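Local coordinates for putative exported protein (Bordetella pertussis Tohama I, PDB 2PFY) that binds pyroglutamic acid in the periplasm as a DctP-type solute receptor, probably delivering it to a tripartite ATP-independent periplasmic (TRAP) transporter, at residues 6-11 against 15-20; 75-80 against 104-109; 153-158 against 277-282. One frame throughout, in Å; residues are numbered along the deposited sequence.

Interaction 1: residues 6-11 against 15-20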
HETATM    1  N   MSE A   6       2.729   3.122  18.130  1.00 20.44           N
HETATM    2  CA  MSE A   6       2.593   2.648  16.786  1.00 21.58           C
HETATM    3  C   MSE A   6       2.733   3.815  15.802  1.00 18.36           C
HETATM    4  O   MSE A   6       2.222   4.916  16.048  1.00 18.65           O
HETATM    5  CB  MSE A   6       1.223   1.980  16.607  1.00 20.28           C
HETATM    6  CG  MSE A   6       0.944   1.458  15.188  1.00 23.03           C
HETATM    7 SE   MSE A   6      -0.710   0.369  15.185  1.00 33.79          SE
HETATM    8  CE  MSE A   6      -0.363  -1.038  16.346  1.00 40.30           C
ATOM      9  N   THR A   7       3.385   3.550  14.678  1.00 16.42           N
ATOM     10  CA  THR A   7       3.389   4.524  13.582  1.00 16.30           C
ATOM     11  C   THR A   7       2.381   4.042  12.541  1.00 16.35           C
ATOM     12  O   THR A   7       2.285   2.841  12.253  1.00 16.19           O
ATOM     13  CB  THR A   7       4.810   4.728  12.970  1.00 15.64           C
ATOM     14  OG1 THR A   7       4.742   5.683  11.887  1.00 16.39           O
ATOM     15  CG2 THR A   7       5.377   3.382  12.413  1.00 13.98           C
ATOM     16  N   ALA A   8       1.630   4.977  11.975  1.00 16.87           N
ATOM     17  CA  ALA A   8       0.771   4.720  10.813  1.00 15.95           C
ATOM     18  C   ALA A   8       1.110   5.744   9.751  1.00 17.02           C
ATOM     19  O   ALA A   8       1.398   6.928  10.042  1.00 17.28           O
ATOM     20  CB  ALA A   8      -0.707   4.815  11.187  1.00 15.78           C
ATOM     21  N   GLU A   9       1.083   5.283   8.510  1.00 16.58           N
ATOM     22  CA  GLU A   9       1.573   6.043   7.358  1.00 18.09           C
ATOM     23  C   GLU A   9       0.698   7.262   6.950  1.00 17.25           C
ATOM     24  O   GLU A   9       1.190   8.350   6.634  1.00 15.91           O
ATOM     25  CB  GLU A   9       1.592   5.057   6.206  1.00 19.00           C
ATOM     26  CG  GLU A   9       2.760   5.109   5.360  1.00 21.94           C
ATOM     27  CD  GLU A   9       2.643   4.144   4.224  1.00 19.87           C
ATOM     28  OE1 GLU A   9       3.582   3.379   4.004  1.00 19.30           O
ATOM     29  OE2 GLU A   9       1.615   4.174   3.532  1.00 21.12           O
ATOM     30  N   GLN A  10      -0.606   7.053   6.971  1.00 16.81           N
ATOM     31  CA  GLN A  10      -1.552   7.968   6.343  1.00 16.39           C
ATOM     32  C   GLN A  10      -2.292   8.809   7.385  1.00 17.25           C
ATOM     33  O   GLN A  10      -2.331   8.447   8.581  1.00 17.51           O
ATOM     34  CB  GLN A  10      -2.519   7.122   5.514  1.00 16.78           C
ATOM     35  CG  GLN A  10      -1.814   6.233   4.445  1.00 16.86           C
ATOM     36  CD  GLN A  10      -1.036   7.080   3.441  1.00 17.90           C
ATOM     37  OE1 GLN A  10      -1.466   8.192   3.100  1.00 17.46           O
ATOM     38  NE2 GLN A  10       0.115   6.579   2.985  1.00 15.47           N
ATOM     39  N   PRO A  11      -2.885   9.935   6.960  1.00 17.47           N
ATOM     40  CA  PRO A  11      -3.629  10.782   7.878  1.00 17.41           C
ATOM     41  C   PRO A  11      -4.894  10.111   8.424  1.00 16.57           C
ATOM     42  O   PRO A  11      -5.290   9.070   7.932  1.00 16.44           O
ATOM     43  CB  PRO A  11      -4.010  11.995   6.996  1.00 18.88           C
ATOM     44  CG  PRO A  11      -4.030  11.470   5.639  1.00 18.28           C
ATOM     45  CD  PRO A  11      -2.865  10.517   5.596  1.00 17.02           C
ATOM     46  N   TYR A  15      -8.717   5.321   5.520  1.00 15.72           N
ATOM     47  CA  TYR A  15      -9.408   4.175   6.164  1.00 16.07           C
ATOM     48  C   TYR A  15      -8.443   3.118   6.722  1.00 16.40           C
ATOM     49  O   TYR A  15      -8.796   2.391   7.641  1.00 16.34           O
ATOM     50  CB  TYR A  15     -10.477   3.539   5.257  1.00 15.88           C
ATOM     51  CG  TYR A  15      -9.935   2.698   4.110  1.00 16.37           C
ATOM     52  CD1 TYR A  15      -9.553   1.364   4.305  1.00 14.94           C
ATOM     53  CD2 TYR A  15      -9.804   3.245   2.821  1.00 16.90           C
ATOM     54  CE1 TYR A  15      -9.052   0.582   3.239  1.00 15.82           C
ATOM     55  CE2 TYR A  15      -9.318   2.482   1.745  1.00 19.83           C
ATOM     56  CZ  TYR A  15      -8.957   1.156   1.958  1.00 17.07           C
ATOM     57  OH  TYR A  15      -8.460   0.430   0.885  1.00 19.29           O
ATOM     58  N   LEU A  16      -7.235   3.040   6.174  1.00 15.71           N
ATOM     59  CA  LEU A  16      -6.229   2.093   6.694  1.00 16.58           C
ATOM     60  C   LEU A  16      -5.766   2.545   8.058  1.00 16.29           C
ATOM     61  O   LEU A  16      -5.581   1.717   8.963  1.00 17.40           O
ATOM     62  CB  LEU A  16      -5.037   1.977   5.727  1.00 15.65           C
ATOM     63  CG  LEU A  16      -5.427   1.278   4.409  1.00 18.14           C
ATOM     64  CD1 LEU A  16      -4.271   1.400   3.378  1.00 18.73           C
ATOM     65  CD2 LEU A  16      -5.800  -0.215   4.639  1.00 18.86           C
ATOM     66  N   THR A  17      -5.579   3.862   8.198  1.00 15.60           N
ATOM     67  CA  THR A  17      -5.285   4.464   9.490  1.00 16.74           C
ATOM     68  C   THR A  17      -6.425   4.252  10.496  1.00 17.00           C
ATOM     69  O   THR A  17      -6.159   3.903  11.645  1.00 17.68           O
ATOM     70  CB  THR A  17      -4.939   5.959   9.343  1.00 16.74           C
ATOM     71  OG1 THR A  17      -3.699   6.069   8.661  1.00 18.44           O
ATOM     72  CG2 THR A  17      -4.803   6.689  10.705  1.00 15.01           C
ATOM     73  N   GLN A  18      -7.674   4.446  10.071  1.00 17.02           N
ATOM     74  CA  GLN A  18      -8.819   4.199  10.957  1.00 17.00           C
ATOM     75  C   GLN A  18      -8.906   2.723  11.319  1.00 16.20           C
ATOM     76  O   GLN A  18      -9.237   2.360  12.444  1.00 15.25           O
ATOM     77  CB  GLN A  18     -10.150   4.711  10.327  1.00 17.96           C
ATOM     78  CG  GLN A  18     -10.239   6.230  10.319  1.00 19.34           C
ATOM     79  CD  GLN A  18      -9.946   6.860  11.704  1.00 22.63           C
ATOM     80  OE1 GLN A  18     -10.474   6.400  12.724  1.00 21.49           O
ATOM     81  NE2 GLN A  18      -9.083   7.892  11.738  1.00 19.85           N
ATOM     82  N   ASN A  19      -8.563   1.864  10.386  1.00 15.63           N
ATOM     83  CA  ASN A  19      -8.568   0.420  10.700  1.00 16.12           C
ATOM     84  C   ASN A  19      -7.488   0.061  11.766  1.00 16.91           C
ATOM     85  O   ASN A  19      -7.742  -0.734  12.701  1.00 17.37           O
ATOM     86  CB  ASN A  19      -8.405  -0.363   9.388  1.00 15.55           C
ATOM     87  CG  ASN A  19      -8.617  -1.860   9.553  1.00 18.12           C
ATOM     88  OD1 ASN A  19      -9.490  -2.295  10.281  1.00 21.36           O
ATOM     89  ND2 ASN A  19      -7.813  -2.645   8.880  1.00 16.54           N
ATOM     90  N   ALA A  20      -6.312   0.681  11.660  1.00 15.92           N
ATOM     91  CA  ALA A  20      -5.257   0.511  12.646  1.00 16.35           C
ATOM     92  C   ALA A  20      -5.651   1.076  14.031  1.00 16.56           C
ATOM     93  O   ALA A  20      -5.359   0.461  15.066  1.00 16.54           O
ATOM     94  CB  ALA A  20      -3.940   1.109  12.129  1.00 16.19           C
TER
HETATM   95  O   HOH W   1      -1.907   4.499   7.301  1.00 17.94           O

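Interaction 2: residues 75-80 against 104-109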
ATOM      1  N   PRO A  75      12.240  -8.960  -3.110  1.00 37.98           N
ATOM      2  CA  PRO A  75      11.268  -8.865  -4.206  1.00 36.46           C
ATOM      3  C   PRO A  75       9.882  -9.411  -3.902  1.00 35.04           C
ATOM      4  O   PRO A  75       8.916  -8.969  -4.504  1.00 34.22           O
ATOM      5  CB  PRO A  75      11.907  -9.712  -5.327  1.00 37.06           C
ATOM      6  CG  PRO A  75      13.351  -9.800  -4.982  1.00 38.25           C
ATOM      7  CD  PRO A  75      13.412  -9.785  -3.490  1.00 37.76           C
ATOM      8  N   LEU A  76       9.781 -10.376  -2.999  1.00 33.42           N
ATOM      9  CA  LEU A  76       8.483 -10.946  -2.670  1.00 32.85           C
ATOM     10  C   LEU A  76       7.530  -9.864  -2.114  1.00 31.34           C
ATOM     11  O   LEU A  76       6.307 -10.061  -2.118  1.00 30.07           O
ATOM     12  CB  LEU A  76       8.612 -12.086  -1.648  1.00 32.41           C
ATOM     13  CG  LEU A  76       9.537 -13.265  -2.024  1.00 34.75           C
ATOM     14  CD1 LEU A  76       9.625 -14.328  -0.887  1.00 32.99           C
ATOM     15  CD2 LEU A  76       9.113 -13.908  -3.342  1.00 31.49           C
ATOM     16  N   PHE A  77       8.103  -8.763  -1.623  1.00 30.52           N
ATOM     17  CA  PHE A  77       7.298  -7.697  -0.965  1.00 29.93           C
ATOM     18  C   PHE A  77       6.655  -6.719  -1.981  1.00 30.04           C
ATOM     19  O   PHE A  77       5.859  -5.837  -1.609  1.00 29.31           O
ATOM     20  CB  PHE A  77       8.139  -6.951   0.086  1.00 29.85           C
ATOM     21  CG  PHE A  77       8.388  -7.754   1.362  1.00 29.88           C
ATOM     22  CD1 PHE A  77       7.593  -7.568   2.475  1.00 28.42           C
ATOM     23  CD2 PHE A  77       9.422  -8.706   1.434  1.00 30.89           C
ATOM     24  CE1 PHE A  77       7.797  -8.303   3.657  1.00 28.86           C
ATOM     25  CE2 PHE A  77       9.629  -9.455   2.612  1.00 29.43           C
ATOM     26  CZ  PHE A  77       8.822  -9.243   3.724  1.00 29.99           C
ATOM     27  N   GLU A  78       6.982  -6.875  -3.263  1.00 29.79           N
ATOM     28  CA  GLU A  78       6.369  -6.010  -4.292  1.00 30.31           C
ATOM     29  C   GLU A  78       5.601  -6.744  -5.398  1.00 29.41           C
ATOM     30  O   GLU A  78       5.275  -6.147  -6.442  1.00 28.81           O
ATOM     31  CB  GLU A  78       7.408  -5.048  -4.895  1.00 30.00           C
ATOM     32  CG  GLU A  78       8.472  -5.773  -5.713  1.00 32.26           C
ATOM     33  CD  GLU A  78       9.562  -4.867  -6.248  1.00 32.17           C
ATOM     34  OE1 GLU A  78       9.872  -3.817  -5.633  1.00 33.95           O
ATOM     35  OE2 GLU A  78      10.130  -5.237  -7.294  1.00 35.58           O
ATOM     36  N   ILE A  79       5.291  -8.019  -5.189  1.00 28.26           N
ATOM     37  CA  ILE A  79       4.461  -8.722  -6.167  1.00 28.24           C
ATOM     38  C   ILE A  79       3.062  -8.092  -6.310  1.00 27.18           C
ATOM     39  O   ILE A  79       2.432  -8.215  -7.353  1.00 27.56           O
ATOM     40  CB  ILE A  79       4.381 -10.294  -5.910  1.00 28.14           C
ATOM     41  CG1 ILE A  79       3.813 -11.053  -7.110  1.00 29.96           C
ATOM     42  CG2 ILE A  79       3.546 -10.646  -4.681  1.00 27.35           C
ATOM     43  CD1 ILE A  79       4.591 -10.918  -8.413  1.00 32.30           C
ATOM     44  N   ASP A  80       2.600  -7.409  -5.268  1.00 26.23           N
ATOM     45  CA  ASP A  80       1.299  -6.748  -5.274  1.00 25.45           C
ATOM     46  C   ASP A  80       1.270  -5.482  -6.138  1.00 26.02           C
ATOM     47  O   ASP A  80       0.205  -4.844  -6.298  1.00 25.96           O
ATOM     48  CB  ASP A  80       0.831  -6.448  -3.821  1.00 25.69           C
ATOM     49  CG  ASP A  80       1.661  -5.354  -3.135  1.00 24.41           C
ATOM     50  OD1 ASP A  80       2.546  -4.754  -3.777  1.00 24.53           O
ATOM     51  OD2 ASP A  80       1.440  -5.095  -1.935  1.00 26.00           O
ATOM     52  N   ALA A 104       5.702 -13.448   6.042  1.00 28.79           N
ATOM     53  CA  ALA A 104       5.733 -13.646   7.478  1.00 29.66           C
ATOM     54  C   ALA A 104       7.029 -14.366   7.856  1.00 30.96           C
ATOM     55  O   ALA A 104       7.667 -14.065   8.891  1.00 31.07           O
ATOM     56  CB  ALA A 104       4.470 -14.432   7.931  1.00 29.14           C
ATOM     57  N   GLN A 105       7.437 -15.287   6.984  1.00 31.45           N
ATOM     58  CA  GLN A 105       8.678 -15.994   7.185  1.00 33.25           C
ATOM     59  C   GLN A 105       9.879 -15.109   6.948  1.00 32.17           C
ATOM     60  O   GLN A 105      10.784 -15.085   7.784  1.00 31.93           O
ATOM     61  CB  GLN A 105       8.715 -17.284   6.356  1.00 33.85           C
ATOM     62  CG  GLN A 105       7.822 -18.378   6.985  1.00 40.83           C
ATOM     63  CD  GLN A 105       7.842 -18.387   8.548  1.00 48.83           C
ATOM     64  OE1 GLN A 105       8.909 -18.543   9.187  1.00 52.84           O
ATOM     65  NE2 GLN A 105       6.656 -18.222   9.155  1.00 50.52           N
ATOM     66  N   ARG A 106       9.860 -14.327   5.869  1.00 32.34           N
ATOM     67  CA  ARG A 106      10.963 -13.384   5.592  1.00 31.99           C
ATOM     68  C   ARG A 106      11.092 -12.336   6.696  1.00 31.34           C
ATOM     69  O   ARG A 106      12.209 -11.930   7.038  1.00 31.11           O
ATOM     70  CB  ARG A 106      10.843 -12.705   4.215  1.00 33.09           C
ATOM     71  CG  ARG A 106      10.945 -13.655   2.988  1.00 35.27           C
ATOM     72  CD  ARG A 106      12.397 -14.112   2.670  1.00 38.75           C
ATOM     73  NE  ARG A 106      12.437 -15.118   1.596  1.00 42.15           N
ATOM     74  CZ  ARG A 106      12.725 -14.875   0.316  1.00 45.25           C
ATOM     75  NH1 ARG A 106      13.004 -13.651  -0.113  1.00 48.77           N
ATOM     76  NH2 ARG A 106      12.710 -15.867  -0.555  1.00 46.17           N
ATOM     77  N   LEU A 107       9.963 -11.889   7.242  1.00 29.60           N
ATOM     78  CA  LEU A 107      10.003 -10.916   8.337  1.00 29.96           C
ATOM     79  C   LEU A 107      10.496 -11.518   9.661  1.00 30.03           C
ATOM     80  O   LEU A 107      11.242 -10.883  10.403  1.00 28.19           O
ATOM     81  CB  LEU A 107       8.628 -10.272   8.538  1.00 29.64           C
ATOM     82  CG  LEU A 107       8.157  -9.298   7.439  1.00 29.04           C
ATOM     83  CD1 LEU A 107       6.702  -9.003   7.711  1.00 28.35           C
ATOM     84  CD2 LEU A 107       8.988  -8.003   7.353  1.00 26.66           C
ATOM     85  N   ASP A 108      10.062 -12.737   9.952  1.00 31.46           N
ATOM     86  CA  ASP A 108      10.476 -13.407  11.193  1.00 33.89           C
ATOM     87  C   ASP A 108      12.018 -13.510  11.270  1.00 34.89           C
ATOM     88  O   ASP A 108      12.609 -13.268  12.325  1.00 35.08           O
ATOM     89  CB  ASP A 108       9.799 -14.782  11.296  1.00 34.20           C
ATOM     90  CG  ASP A 108      10.263 -15.580  12.499  1.00 35.57           C
ATOM     91  OD1 ASP A 108       9.809 -15.286  13.612  1.00 33.50           O
ATOM     92  OD2 ASP A 108      11.063 -16.513  12.319  1.00 38.33           O
ATOM     93  N   LYS A 109      12.659 -13.830  10.146  1.00 35.69           N
ATOM     94  CA  LYS A 109      14.119 -13.906  10.066  1.00 37.30           C
ATOM     95  C   LYS A 109      14.766 -12.548  10.362  1.00 36.75           C
ATOM     96  O   LYS A 109      15.944 -12.470  10.690  1.00 37.24           O
ATOM     97  CB  LYS A 109      14.565 -14.420   8.691  1.00 37.72           C
ATOM     98  CG  LYS A 109      14.365 -15.918   8.489  1.00 41.46           C
ATOM     99  CD  LYS A 109      14.188 -16.268   7.000  1.00 46.48           C
ATOM    100  CE  LYS A 109      13.189 -17.449   6.795  1.00 50.67           C
ATOM    101  NZ  LYS A 109      12.326 -17.336   5.536  1.00 53.62           N
TER

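Interaction 3: residues 153-158 against 277-282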
ATOM      1  N   ALA A 153       7.139   3.653 -13.789  1.00 32.86           N
ATOM      2  CA  ALA A 153       7.093   4.979 -14.381  1.00 33.43           C
ATOM      3  C   ALA A 153       8.153   5.147 -15.467  1.00 33.67           C
ATOM      4  O   ALA A 153       7.880   5.764 -16.489  1.00 34.27           O
ATOM      5  CB  ALA A 153       7.259   6.059 -13.318  1.00 33.02           C
ATOM      6  N   ALA A 154       9.347   4.611 -15.224  1.00 33.86           N
ATOM      7  CA  ALA A 154      10.453   4.689 -16.177  1.00 34.98           C
ATOM      8  C   ALA A 154      10.069   3.938 -17.463  1.00 35.39           C
ATOM      9  O   ALA A 154      10.227   4.468 -18.571  1.00 35.98           O
ATOM     10  CB  ALA A 154      11.723   4.127 -15.573  1.00 34.59           C
ATOM     11  N   LEU A 155       9.506   2.743 -17.302  1.00 35.54           N
ATOM     12  CA  LEU A 155       9.003   1.960 -18.428  1.00 35.46           C
ATOM     13  C   LEU A 155       7.875   2.632 -19.212  1.00 36.65           C
ATOM     14  O   LEU A 155       7.679   2.346 -20.406  1.00 35.06           O
ATOM     15  CB  LEU A 155       8.563   0.587 -17.953  1.00 34.85           C
ATOM     16  CG  LEU A 155       9.662  -0.318 -17.391  1.00 33.57           C
ATOM     17  CD1 LEU A 155       9.016  -1.555 -16.822  1.00 30.92           C
ATOM     18  CD2 LEU A 155      10.710  -0.658 -18.457  1.00 33.40           C
HETATM   19  N   MSE A 156       7.132   3.508 -18.543  1.00 36.43           N
HETATM   20  CA  MSE A 156       6.083   4.285 -19.197  1.00 40.08           C
HETATM   21  C   MSE A 156       6.660   5.415 -20.071  1.00 37.81           C
HETATM   22  O   MSE A 156       5.940   6.009 -20.873  1.00 38.30           O
HETATM   23  CB  MSE A 156       5.126   4.882 -18.152  1.00 38.49           C
HETATM   24  CG  MSE A 156       4.169   3.902 -17.514  1.00 40.24           C
HETATM   25 SE   MSE A 156       3.337   4.665 -15.906  1.00 52.29          SE
HETATM   26  CE  MSE A 156       2.651   6.388 -16.479  1.00 46.64           C
ATOM     27  N   GLY A 157       7.952   5.712 -19.898  1.00 36.96           N
ATOM     28  CA  GLY A 157       8.600   6.836 -20.568  1.00 35.43           C
ATOM     29  C   GLY A 157       8.494   8.133 -19.798  1.00 34.93           C
ATOM     30  O   GLY A 157       8.832   9.204 -20.324  1.00 34.83           O
ATOM     31  N   ALA A 158       8.008   8.052 -18.549  1.00 33.52           N
ATOM     32  CA  ALA A 158       7.861   9.232 -17.707  1.00 33.05           C
ATOM     33  C   ALA A 158       9.131   9.407 -16.892  1.00 32.71           C
ATOM     34  O   ALA A 158       9.995   8.539 -16.925  1.00 32.38           O
ATOM     35  CB  ALA A 158       6.634   9.077 -16.784  1.00 32.21           C
ATOM     36  N   GLY A 277       3.185  -4.601 -17.684  1.00 33.10           N
ATOM     37  CA  GLY A 277       2.947  -5.651 -16.708  1.00 33.55           C
ATOM     38  C   GLY A 277       3.613  -6.970 -17.056  1.00 34.77           C
ATOM     39  O   GLY A 277       4.185  -7.634 -16.176  1.00 34.22           O
ATOM     40  N   ALA A 278       3.534  -7.349 -18.335  1.00 35.23           N
ATOM     41  CA  ALA A 278       4.236  -8.537 -18.855  1.00 35.63           C
ATOM     42  C   ALA A 278       5.755  -8.447 -18.641  1.00 35.71           C
ATOM     43  O   ALA A 278       6.371  -9.394 -18.145  1.00 35.96           O
ATOM     44  CB  ALA A 278       3.902  -8.766 -20.354  1.00 35.38           C
ATOM     45  N   THR A 279       6.347  -7.310 -18.992  1.00 35.63           N
ATOM     46  CA  THR A 279       7.772  -7.077 -18.748  1.00 36.92           C
ATOM     47  C   THR A 279       8.113  -7.190 -17.256  1.00 37.66           C
ATOM     48  O   THR A 279       9.053  -7.892 -16.866  1.00 37.16           O
ATOM     49  CB  THR A 279       8.172  -5.676 -19.239  1.00 36.67           C
ATOM     50  OG1 THR A 279       7.835  -5.549 -20.617  1.00 38.09           O
ATOM     51  CG2 THR A 279       9.638  -5.408 -19.056  1.00 37.69           C
HETATM   52  N   MSE A 280       7.332  -6.504 -16.418  1.00 38.09           N
HETATM   53  CA  MSE A 280       7.657  -6.449 -15.002  1.00 39.99           C
HETATM   54  C   MSE A 280       7.548  -7.794 -14.283  1.00 39.01           C
HETATM   55  O   MSE A 280       8.370  -8.071 -13.408  1.00 39.43           O
HETATM   56  CB  MSE A 280       6.861  -5.345 -14.287  1.00 39.33           C
HETATM   57  CG  MSE A 280       7.278  -3.947 -14.719  1.00 39.87           C
HETATM   58 SE   MSE A 280       6.340  -2.544 -13.701  1.00 46.90          SE
HETATM   59  CE  MSE A 280       7.019  -3.035 -11.860  1.00 41.10           C
ATOM     60  N   VAL A 281       6.567  -8.625 -14.640  1.00 38.89           N
ATOM     61  CA  VAL A 281       6.419  -9.932 -13.990  1.00 39.52           C
ATOM     62  C   VAL A 281       7.562 -10.879 -14.418  1.00 40.87           C
ATOM     63  O   VAL A 281       7.970 -11.769 -13.656  1.00 40.75           O
ATOM     64  CB  VAL A 281       5.020 -10.563 -14.206  1.00 39.16           C
ATOM     65  CG1 VAL A 281       4.835 -11.103 -15.625  1.00 39.33           C
ATOM     66  CG2 VAL A 281       4.743 -11.658 -13.184  1.00 38.95           C
ATOM     67  N   SER A 282       8.062 -10.660 -15.634  1.00 41.94           N
ATOM     68  CA  SER A 282       9.229 -11.371 -16.147  1.00 43.11           C
ATOM     69  C   SER A 282      10.479 -10.904 -15.384  1.00 43.84           C
ATOM     70  O   SER A 282      11.204 -11.733 -14.816  1.00 44.78           O
ATOM     71  CB  SER A 282       9.335 -11.199 -17.681  1.00 42.87           C
ATOM     72  OG  SER A 282      10.661 -11.373 -18.169  1.00 44.06           O
TER

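Interaction 1: residues 6-11 against 15-20
Thr17, in the first turns of helix 15-30, reaches back to the chain that leaves strand 2-7 and grips it through its hydroxyl. OG1 donates a hydrogen bond of 2.7 Å to the carbonyl O of Gln10. The donor stands above the carbonyl plane, 59° out of it, so the hydroxyl lies over the peptide group. The same OG1 accepts a hydrogen bond from a water, which in turn accepts one from Gln10 N at 2.9 Å; one hydroxyl thus serves both polar groups of the Gln10 backbone, directly and through the water. The torsion of Thr17 (chi1 -68°) sets OG1 beside its own backbone N and CG2 anti to that N, beside the carbonyl carbon, 3.7 Å from Pro11 O. CB of Thr17 is nearer still to that oxygen, at 3.4 Å. One turn on, Ala20 CB faces the selenium of Met6, a selenomethionine, at 4.5 Å, and Ala8 CB lies beside Thr17 OG1. The Gln10 side chain starts toward the helix, then bends away at chi2, and its NE2 donates to Glu9 OE2 at 2.9 Å, with the acceptor in the amide plane. Glu9 also pairs with Arg48 of the pyroglutamate pocket, and Gln10 NE2 with Thr165. The arrangement is the strand-to-helix turn of a beta-alpha-beta unit, 2-7, 15-30 and 35-40, beside the ligand site of this periplasmic binding protein fold.

Interaction 2: residues 75-80 against 104-109
Arg106 meets both Phe77 and Leu76, and its side chain touches one or the other from CB to the tip. Its CB sits at the edge of the Phe77 ring, near the ring plane, 3.8 Å from CE2. CG is the next atom out and comes 4.1 Å from Leu76 CD1. The chain then bends at chi2 (-77°), which turns the outer part toward Leu76, and NE passes 3.8 Å from the same methyl. At the tip the guanidinium lays one face on Leu76: CD1 stands over the centre of the group, 3.4 Å from CZ, and the two side chains cross at about a right angle. The charged nitrogens are held by partners beyond these segments, NH1 in a salt bridge with Asp74 and NH2 in one with Asp291, which should fix the rotation of the flat group. The far edge of the Phe77 ring also meets Leu107, with CZ 3.8 Å from Leu107 CG. This packing ties the 3-10 segment 75-80 to residues 104-109 at the C-terminal part of helix 89-108. Phe77 and Leu107 continue onto Phe210 of strand 208-214, while Leu76 leans on Leu103 of helix 89-108 and on Trp284 of helix 267-287.

Interaction 3: residues 153-158 against 277-282
Leu155 and Met280 meet where the C-terminal part of helix 147-155 approaches the middle of the long helix 267-287. The backbones stay well apart, the nearest CA atoms, those of Leu155 and Thr279, being 9.1 Å from each other, so the gap is bridged by side chains alone. Residues 277-282 are regular helix, with Val281 N bonded to Gly277 O. The other segment ends its helix in a Schellman motif: Gly157 takes a positive phi of 88° at the helix end, and two bonds run back into the last turn, from Ala158 N to Ala153 O at 3.1 Å and from Gly157 N to Ala154 O at 2.9 Å. Leu155, just before the turn, points toward the second helix. With CG beside its backbone N (chi1 -64°), its CD1 is carried across to CG of Met280, a selenomethionine, at 3.6 Å. The same CD1 lies 4.5 Å from Thr279 CG2, a looser touch. The two main side chains cross obliquely, and the contact is apolar and small, 98 Å² in all. Past chi1 the Met280 chain is extended at chi2, then bends at chi3 (61°), where CE turns off beyond SE. Besides Leu155, Met280 also touches Ser148, His151 and Met152 of helix 147-155, and Pro83 of a loop, so this selenomethionine touches both helix 147-155 and the loop at Pro83. Within 153-158, Met156 packs on Phe142 of strand 141-144, and Ala153 and Ala154 on Pro160 of strand 159-162.

Interaction 1 lies closest to the bound pyroglutamic acid: the Gln10 side chain is about 5 Å from it, whereas Phe77 of interaction 2 and Met280 of interaction 3 are each about 14 Å away. Interactions 1 and 3 sit on opposite sides of the chain's centre, their centres 30 Å apart. Interaction 2 is about 21 Å from interaction 1 and 22 Å from interaction 3, centre to centre, though its nearest atoms come within about 5 Å of interaction 3. Helix 267-287 links these two, since its Trp284 packs on Leu76 and its Met280 on Leu155. None of the residues touching in these two contacts is among those lining the ligand pocket.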